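Local coordinates for protein CD1-2 antigen (Gallus gallus, PDB 3DBX) that probably displays lipid antigens to T cells, using an MHC class I-like groove that here holds palmitic acid, at residues A[215-226]-A[262-273]; A[33-41]-A[174-185]. All coordinates share one frame; numbering follows the deposited sequence.

Contact 1 (A[215-226]-A[262-273]); sequences YPRPIAVTWLRD and GHGYACRVQHCS
Trp223 and Cys267 form a non-hydrogen-bonded pair on two antiparallel strands, 220-225 and 265-270, which correspond to strands C and F of an immunoglobulin C1-set domain. Cys267 is disulfide-bonded to Cys209 of strand 204-214 in the facing sheet, and its SG stands above the six-membered ring of Trp223, 4.9 Å from the centroid: a rather distant sulfur-aromatic contact, in the way the core tryptophan of immunoglobulin domains packs by the disulfide. Along the backbone, Ala220 with Gln270, Thr222 with Arg268 and Leu224 with Ala266 each exchange N-H and C=O in both directions, satisfying six donors and six acceptors. The residues between them bond outward instead, Trp223 to Val230, Cys267 to Val281 and Val269 to Leu279.

Where the strands run out, Gly264 and Asp226 are joined by two bonds, though Asp226 is poorly ordered. Gly264 O takes the backbone N of Asp226, and Gly264 N points almost straight (177°) at Asp226 OD1, 2.9 Å away, meeting the carboxylate from the syn side but out of its plane. Next to this, Arg225 lies alongside Tyr265 and bends at its third torsion (-59°), which brings NE to Tyr265 OH at 3.3 Å with the hydroxyl in the guanidinium plane. That hydroxyl is also bonded to Asp261. Arg225 CD meanwhile makes a CH-pi contact over the centre of the His263 ring, 4.0 Å from the centroid.

At the other end both ring nitrogens of His271 are used. NE2 donates in the ring plane to Pro216 O at 2.8 Å (175°), while ND1 shares a hydrogen bond with Ser273 OG at 2.7 Å. Above one face of this imidazole, toward its rim, a water donates to Pro218 O at 2.8 Å and accepts from Cys272 N at 2.8 Å.

Contact 2 (A[33-41]-A[174-185]); sequences ALLADVPIM and ILMLHEEGRTDL
Leu35 reaches from a beta hairpin into the angle between the last turns of helix 156-180 and the short helix 182-185, and nearly all of the contact is apolar. Its two methyls divide the work. CD2 lies against Leu185 CD1 at 3.6 Å and Leu177 CB at 3.8 Å, while CD1 turns to Ile174 CG2 at 4.1 Å. The first torsion sets CG opposite the backbone N (-173°) and carries the branch point toward the helix; the second (66°) then distributes the two methyls. Leu185 comes in at about a right angle to Leu35 and splits in the same way, its CD2 packing on Val38 CG2 at 3.8 Å. Val38 CG2 also touches the CB of Asp184, and Ile40 CG2 approaches Leu177 CD1 more loosely at 4.4 Å.

No hydrogen bond crosses between the segments; the polar groups shape each side separately. Leu35 and Val38 exchange backbone bonds around a type II' turn, closing a tight hairpin, and Ile40 and Met41 both face Ala33 in a classic beta bulge. The chain leaves helix 156-180 at Gly181, also the N-cap of helix 182-185; its O accepts from Leu185 N at 2.9 Å and Asp184 N at 3.2 Å in that new turn. Asp184 OD2 has weak outside partners in Arg54 and Trp56.

This is the end of the MHC-like platform: the hairpin joins strands 27-35 and 38-43 of the antiparallel floor, both helices pack against it, and Ile174 continues the packing onto Phe13 of strand 12-21 and Cys105 of strand 97-107.

How the contacts relate
Contact 2 belongs to the MHC-like platform and contact 1 to the immunoglobulin domain that follows it; along the chain contact 2 closes before contact 1 opens. Their centres lie 29 Å apart, yet they meet at the domain junction through Tyr215. Its OH is 2.6 Å from Asp37 OD1, a probable hydrogen bond, and its CE1 packs at 3.7 Å on Asp184 O. Asp37 OD2 is also bonded to Tyr249 of the immunoglobulin domain, so the hairpin turn holds two of its tyrosines. The side chain of Ile174 lies about 13 Å from the bound palmitic acid, so this part of contact 2 does not touch that ligand.

Contact 1 (A[215-226]-A[262-273])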
# COMPACT_ATOMS: atom_id res chain seq x y z
N TYR A 215 11.32 -1.08 10.61
CA TYR A 215 11.10 -2.03 9.53
C TYR A 215 11.49 -3.40 10.09
O TYR A 215 12.50 -3.51 10.77
CB TYR A 215 11.97 -1.65 8.29
CG TYR A 215 11.70 -2.59 7.13
CD1 TYR A 215 12.50 -3.70 6.90
CD2 TYR A 215 10.59 -2.39 6.31
CE1 TYR A 215 12.22 -4.59 5.86
CE2 TYR A 215 10.30 -3.28 5.25
CZ TYR A 215 11.12 -4.37 5.04
OH TYR A 215 10.83 -5.22 3.99
N PRO A 216 10.72 -4.46 9.78
CA PRO A 216 9.55 -4.59 8.92
C PRO A 216 8.25 -3.99 9.51
O PRO A 216 8.27 -3.45 10.61
CB PRO A 216 9.45 -6.12 8.70
CG PRO A 216 10.12 -6.73 9.90
CD PRO A 216 11.20 -5.76 10.29
N ARG A 217 7.16 -4.10 8.77
CA ARG A 217 5.90 -3.44 9.10
C ARG A 217 5.17 -3.90 10.36
O ARG A 217 4.52 -3.07 11.02
CB ARG A 217 4.94 -3.62 7.90
CG ARG A 217 3.70 -2.66 7.90
CD ARG A 217 2.82 -3.03 6.70
NE ARG A 217 1.81 -2.00 6.39
CZ ARG A 217 0.59 -1.94 6.92
NH1 ARG A 217 0.22 -2.81 7.86
NH2 ARG A 217 -0.26 -0.97 6.54
N PRO A 218 5.11 -5.24 10.63
CA PRO A 218 4.33 -5.67 11.80
C PRO A 218 4.87 -5.09 13.09
O PRO A 218 6.08 -4.99 13.26
CB PRO A 218 4.52 -7.19 11.79
CG PRO A 218 4.76 -7.51 10.34
CD PRO A 218 5.63 -6.41 9.88
N ILE A 219 3.98 -4.67 13.98
CA ILE A 219 4.38 -4.05 15.26
C ILE A 219 3.17 -4.06 16.19
O ILE A 219 2.01 -4.14 15.72
CB ILE A 219 4.88 -2.57 15.02
CG1 ILE A 219 5.69 -2.03 16.22
CG2 ILE A 219 3.73 -1.65 14.62
CD1 ILE A 219 6.28 -0.66 15.94
N ALA A 220 3.42 -4.06 17.50
CA ALA A 220 2.31 -3.92 18.41
C ALA A 220 2.65 -2.87 19.46
O ALA A 220 3.70 -2.94 20.10
CB ALA A 220 1.94 -5.22 19.05
N VAL A 221 1.76 -1.91 19.60
CA VAL A 221 1.93 -0.77 20.50
C VAL A 221 0.78 -0.82 21.49
O VAL A 221 -0.40 -0.81 21.07
CB VAL A 221 1.86 0.53 19.73
CG1 VAL A 221 2.00 1.71 20.70
CG2 VAL A 221 2.94 0.58 18.62
N THR A 222 1.11 -0.92 22.78
CA THR A 222 0.09 -0.95 23.81
C THR A 222 0.35 0.14 24.86
O THR A 222 1.46 0.65 24.97
CB THR A 222 -0.06 -2.35 24.48
OG1 THR A 222 1.19 -2.73 25.07
CG2 THR A 222 -0.45 -3.44 23.42
N TRP A 223 -0.71 0.50 25.58
CA TRP A 223 -0.61 1.44 26.67
C TRP A 223 -0.61 0.66 27.93
O TRP A 223 -1.30 -0.34 28.03
CB TRP A 223 -1.78 2.40 26.62
CG TRP A 223 -1.57 3.43 25.55
CD1 TRP A 223 -2.03 3.39 24.25
CD2 TRP A 223 -0.83 4.64 25.68
NE1 TRP A 223 -1.60 4.51 23.58
CE2 TRP A 223 -0.87 5.30 24.44
CE3 TRP A 223 -0.13 5.24 26.75
CZ2 TRP A 223 -0.24 6.51 24.22
CZ3 TRP A 223 0.50 6.45 26.52
CH2 TRP A 223 0.46 7.06 25.28
N LEU A 224 0.18 1.11 28.90
CA LEU A 224 0.16 0.50 30.23
C LEU A 224 -0.33 1.55 31.23
O LEU A 224 0.08 2.72 31.17
CB LEU A 224 1.55 -0.02 30.62
CG LEU A 224 2.28 -1.02 29.71
CD1 LEU A 224 3.77 -0.96 30.01
CD2 LEU A 224 1.76 -2.40 29.89
N ARG A 225 -1.26 1.14 32.09
CA ARG A 225 -1.78 1.97 33.18
C ARG A 225 -1.30 1.30 34.48
O ARG A 225 -1.65 0.15 34.76
CB ARG A 225 -3.32 2.07 33.12
CG ARG A 225 -3.98 2.74 34.31
CD ARG A 225 -5.51 2.61 34.28
NE ARG A 225 -6.12 3.20 33.08
CZ ARG A 225 -6.89 2.53 32.21
NH1 ARG A 225 -7.17 1.24 32.41
NH2 ARG A 225 -7.39 3.15 31.15
N ASP A 226 -0.44 2.02 35.21
CA ASP A 226 0.36 1.45 36.30
C ASP A 226 1.19 0.20 35.99
O ASP A 226 1.66 -0.48 36.90
CB ASP A 226 -0.48 1.33 37.57
CG ASP A 226 -0.95 2.69 38.04
OD1 ASP A 226 -0.12 3.65 37.89
OD2 ASP A 226 -2.13 2.83 38.50
N GLY A 262 -4.25 9.87 39.03
CA GLY A 262 -3.44 9.10 39.99
C GLY A 262 -2.88 7.80 39.44
O GLY A 262 -2.43 6.94 40.21
N HIS A 263 -2.92 7.66 38.11
CA HIS A 263 -2.32 6.55 37.40
C HIS A 263 -1.07 7.04 36.68
O HIS A 263 -1.00 8.20 36.27
CB HIS A 263 -3.30 5.95 36.38
CG HIS A 263 -4.57 5.42 36.99
ND1 HIS A 263 -5.82 5.82 36.56
CD2 HIS A 263 -4.78 4.54 37.99
CE1 HIS A 263 -6.75 5.21 37.27
NE2 HIS A 263 -6.14 4.43 38.15
N GLY A 264 -0.07 6.18 36.55
CA GLY A 264 1.08 6.47 35.73
C GLY A 264 0.86 5.77 34.41
O GLY A 264 0.37 4.64 34.39
N TYR A 265 1.19 6.44 33.30
CA TYR A 265 1.05 5.88 31.97
C TYR A 265 2.40 5.70 31.21
O TYR A 265 3.37 6.43 31.45
CB TYR A 265 0.04 6.70 31.13
CG TYR A 265 -1.38 6.63 31.70
CD1 TYR A 265 -1.84 7.58 32.59
CD2 TYR A 265 -2.23 5.59 31.34
CE1 TYR A 265 -3.13 7.51 33.11
CE2 TYR A 265 -3.51 5.52 31.85
CZ TYR A 265 -3.96 6.47 32.71
OH TYR A 265 -5.22 6.36 33.21
N ALA A 266 2.44 4.69 30.33
CA ALA A 266 3.56 4.44 29.44
C ALA A 266 3.07 3.71 28.20
O ALA A 266 2.15 2.89 28.30
CB ALA A 266 4.63 3.59 30.13
N CYS A 267 3.71 4.03 27.05
CA CYS A 267 3.55 3.33 25.78
C CYS A 267 4.60 2.19 25.69
O CYS A 267 5.76 2.45 25.94
CB CYS A 267 3.83 4.35 24.65
SG CYS A 267 3.50 3.68 23.05
N ARG A 268 4.17 0.97 25.38
CA ARG A 268 5.08 -0.14 25.17
C ARG A 268 4.99 -0.61 23.71
O ARG A 268 3.88 -0.77 23.15
CB ARG A 268 4.80 -1.28 26.16
CG ARG A 268 5.79 -2.47 26.00
CD ARG A 268 5.89 -3.37 27.20
NE ARG A 268 4.72 -4.23 27.36
CZ ARG A 268 4.33 -4.77 28.51
NH1 ARG A 268 5.01 -4.58 29.64
NH2 ARG A 268 3.24 -5.50 28.53
N VAL A 269 6.15 -0.80 23.09
CA VAL A 269 6.26 -1.15 21.66
C VAL A 269 6.97 -2.48 21.53
O VAL A 269 8.09 -2.66 22.03
CB VAL A 269 7.02 -0.09 20.84
CG1 VAL A 269 6.87 -0.36 19.37
CG2 VAL A 269 6.50 1.31 21.11
N GLN A 270 6.31 -3.41 20.87
CA GLN A 270 6.87 -4.74 20.64
C GLN A 270 7.12 -4.77 19.11
O GLN A 270 6.25 -4.38 18.31
CB GLN A 270 5.88 -5.80 21.13
CG GLN A 270 6.15 -7.28 20.69
CD GLN A 270 5.00 -8.23 21.08
OE1 GLN A 270 3.82 -7.83 21.15
NE2 GLN A 270 5.35 -9.48 21.37
N HIS A 271 8.34 -5.14 18.72
CA HIS A 271 8.74 -5.20 17.32
C HIS A 271 9.80 -6.28 17.22
O HIS A 271 10.62 -6.43 18.11
CB HIS A 271 9.29 -3.85 16.85
CG HIS A 271 9.53 -3.80 15.36
ND1 HIS A 271 10.77 -3.98 14.79
CD2 HIS A 271 8.67 -3.65 14.32
CE1 HIS A 271 10.67 -3.91 13.47
NE2 HIS A 271 9.40 -3.69 13.16
N CYS A 272 9.76 -7.06 16.14
CA CYS A 272 10.66 -8.20 16.03
C CYS A 272 12.16 -7.80 16.01
O CYS A 272 13.00 -8.57 16.43
CB CYS A 272 10.30 -9.05 14.80
SG CYS A 272 10.61 -8.24 13.22
N SER A 273 12.47 -6.57 15.57
CA SER A 273 13.87 -6.11 15.56
C SER A 273 14.45 -5.87 16.96
O SER A 273 15.67 -5.74 17.14
CB SER A 273 13.96 -4.83 14.76
OG SER A 273 13.35 -3.77 15.50
O HOH W 1 7.57 -7.12 14.42

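Contact 2 (A[33-41]-A[174-185])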
# COMPACT_ATOMS: atom_id res chain seq x y z
N ALA A 33 5.01 -5.37 -9.12
CA ALA A 33 5.23 -6.68 -8.53
C ALA A 33 5.97 -6.50 -7.21
O ALA A 33 6.96 -5.77 -7.15
CB ALA A 33 6.04 -7.56 -9.47
N LEU A 34 5.52 -7.23 -6.18
CA LEU A 34 6.08 -7.11 -4.81
C LEU A 34 6.48 -8.48 -4.29
O LEU A 34 5.77 -9.43 -4.52
CB LEU A 34 5.01 -6.55 -3.83
CG LEU A 34 4.46 -5.14 -3.94
CD1 LEU A 34 3.35 -5.03 -2.91
CD2 LEU A 34 5.49 -4.15 -3.54
N LEU A 35 7.60 -8.55 -3.58
CA LEU A 35 7.92 -9.66 -2.71
C LEU A 35 7.96 -9.05 -1.31
O LEU A 35 8.70 -8.10 -1.11
CB LEU A 35 9.26 -10.32 -3.08
CG LEU A 35 9.63 -11.61 -2.35
CD1 LEU A 35 8.69 -12.74 -2.70
CD2 LEU A 35 11.09 -12.04 -2.59
N ALA A 36 7.19 -9.60 -0.36
CA ALA A 36 6.86 -8.91 0.90
C ALA A 36 6.34 -7.48 0.59
O ALA A 36 5.40 -7.34 -0.19
CB ALA A 36 8.06 -8.89 1.87
N ASP A 37 6.96 -6.45 1.14
CA ASP A 37 6.62 -5.04 0.78
C ASP A 37 7.66 -4.40 -0.12
O ASP A 37 7.69 -3.19 -0.28
CB ASP A 37 6.40 -4.17 2.04
CG ASP A 37 7.53 -4.25 3.04
OD1 ASP A 37 8.50 -5.00 2.81
OD2 ASP A 37 7.44 -3.55 4.08
N VAL A 38 8.53 -5.21 -0.70
CA VAL A 38 9.63 -4.69 -1.51
C VAL A 38 9.15 -4.75 -2.95
O VAL A 38 8.85 -5.84 -3.43
CB VAL A 38 10.86 -5.60 -1.40
CG1 VAL A 38 12.00 -5.09 -2.32
CG2 VAL A 38 11.32 -5.70 0.07
N PRO A 39 9.06 -3.58 -3.62
CA PRO A 39 8.77 -3.48 -5.05
C PRO A 39 9.91 -4.12 -5.84
O PRO A 39 11.07 -3.76 -5.65
CB PRO A 39 8.75 -1.98 -5.29
CG PRO A 39 8.39 -1.40 -3.92
CD PRO A 39 9.21 -2.24 -3.02
N ILE A 40 9.59 -5.11 -6.68
CA ILE A 40 10.59 -5.88 -7.45
C ILE A 40 10.65 -5.33 -8.88
O ILE A 40 11.74 -5.19 -9.46
CB ILE A 40 10.23 -7.42 -7.45
CG1 ILE A 40 10.43 -8.01 -6.07
CG2 ILE A 40 11.07 -8.20 -8.40
CD1 ILE A 40 11.66 -7.49 -5.38
N MET A 41 9.47 -5.03 -9.42
CA MET A 41 9.29 -4.60 -10.80
C MET A 41 8.16 -3.59 -10.82
O MET A 41 7.20 -3.72 -10.07
CB MET A 41 8.92 -5.78 -11.70
CG MET A 41 10.08 -6.65 -12.08
SD MET A 41 9.71 -7.99 -13.23
CE MET A 41 8.53 -8.96 -12.27
N ILE A 174 10.17 -16.89 -6.61
CA ILE A 174 10.22 -16.49 -5.20
C ILE A 174 11.51 -17.01 -4.53
O ILE A 174 12.22 -16.27 -3.84
CB ILE A 174 8.99 -17.03 -4.42
CG1 ILE A 174 7.71 -16.33 -4.88
CG2 ILE A 174 9.16 -16.84 -2.93
CD1 ILE A 174 6.40 -17.01 -4.42
N LEU A 175 11.79 -18.29 -4.77
CA LEU A 175 12.92 -19.00 -4.21
C LEU A 175 14.25 -18.37 -4.60
O LEU A 175 15.11 -18.14 -3.75
CB LEU A 175 12.88 -20.46 -4.66
CG LEU A 175 12.44 -21.50 -3.63
CD1 LEU A 175 11.09 -21.14 -3.03
CD2 LEU A 175 12.41 -22.89 -4.25
N MET A 176 14.40 -18.08 -5.89
CA MET A 176 15.59 -17.41 -6.39
C MET A 176 15.71 -15.97 -5.86
O MET A 176 16.81 -15.52 -5.50
CB MET A 176 15.65 -17.49 -7.92
CG MET A 176 15.73 -18.95 -8.44
SD MET A 176 15.96 -19.25 -10.22
CE MET A 176 17.75 -19.36 -10.36
N LEU A 177 14.58 -15.27 -5.74
CA LEU A 177 14.58 -13.88 -5.26
C LEU A 177 14.91 -13.83 -3.78
O LEU A 177 15.61 -12.94 -3.31
CB LEU A 177 13.23 -13.21 -5.50
CG LEU A 177 12.76 -12.83 -6.92
CD1 LEU A 177 11.34 -12.31 -6.84
CD2 LEU A 177 13.69 -11.83 -7.60
N HIS A 178 14.36 -14.80 -3.05
CA HIS A 178 14.59 -14.93 -1.62
C HIS A 178 16.09 -15.10 -1.32
O HIS A 178 16.60 -14.49 -0.40
CB HIS A 178 13.78 -16.12 -1.10
CG HIS A 178 13.68 -16.19 0.39
ND1 HIS A 178 14.41 -17.09 1.14
CD2 HIS A 178 12.95 -15.47 1.26
CE1 HIS A 178 14.12 -16.92 2.42
NE2 HIS A 178 13.23 -15.95 2.52
N GLU A 179 16.77 -15.93 -2.11
CA GLU A 179 18.21 -16.20 -1.99
C GLU A 179 19.13 -14.99 -2.30
O GLU A 179 20.23 -14.87 -1.75
CB GLU A 179 18.54 -17.43 -2.85
CG GLU A 179 19.97 -17.54 -3.40
CD GLU A 179 20.27 -18.92 -3.99
OE1 GLU A 179 19.75 -19.94 -3.46
OE2 GLU A 179 21.06 -19.01 -4.96
N GLU A 180 18.67 -14.10 -3.18
CA GLU A 180 19.43 -12.97 -3.72
C GLU A 180 19.10 -11.65 -3.03
O GLU A 180 19.87 -10.68 -3.09
CB GLU A 180 19.03 -12.77 -5.20
CG GLU A 180 19.50 -13.84 -6.13
CD GLU A 180 20.99 -13.82 -6.31
OE1 GLU A 180 21.53 -12.71 -6.54
OE2 GLU A 180 21.61 -14.89 -6.22
N GLY A 181 17.93 -11.59 -2.42
CA GLY A 181 17.41 -10.30 -1.99
C GLY A 181 17.38 -10.05 -0.51
O GLY A 181 16.59 -9.21 -0.05
N ARG A 182 18.23 -10.74 0.25
CA ARG A 182 18.18 -10.60 1.71
C ARG A 182 18.52 -9.22 2.23
O ARG A 182 18.03 -8.82 3.28
CB ARG A 182 18.98 -11.67 2.42
CG ARG A 182 18.35 -13.04 2.29
CD ARG A 182 18.94 -14.04 3.30
NE ARG A 182 20.15 -14.64 2.81
CZ ARG A 182 21.05 -15.25 3.57
NH1 ARG A 182 20.91 -15.32 4.90
NH2 ARG A 182 22.11 -15.77 2.99
N THR A 183 19.33 -8.48 1.48
CA THR A 183 19.71 -7.10 1.81
C THR A 183 18.48 -6.20 2.08
O THR A 183 18.52 -5.31 2.92
CB THR A 183 20.69 -6.51 0.76
OG1 THR A 183 21.19 -5.26 1.23
CG2 THR A 183 20.02 -6.31 -0.59
N ASP A 184 17.40 -6.45 1.35
CA ASP A 184 16.09 -5.81 1.58
C ASP A 184 15.12 -6.65 2.41
O ASP A 184 14.45 -6.15 3.34
CB ASP A 184 15.47 -5.46 0.23
CG ASP A 184 15.79 -4.06 -0.20
OD1 ASP A 184 15.30 -3.12 0.49
OD2 ASP A 184 16.50 -3.89 -1.19
N LEU A 185 15.02 -7.94 2.08
CA LEU A 185 14.09 -8.84 2.77
C LEU A 185 14.45 -9.16 4.23
O LEU A 185 13.54 -9.43 5.04
CB LEU A 185 13.88 -10.12 1.97
CG LEU A 185 13.51 -9.92 0.49
CD1 LEU A 185 13.71 -11.20 -0.30
CD2 LEU A 185 12.08 -9.40 0.36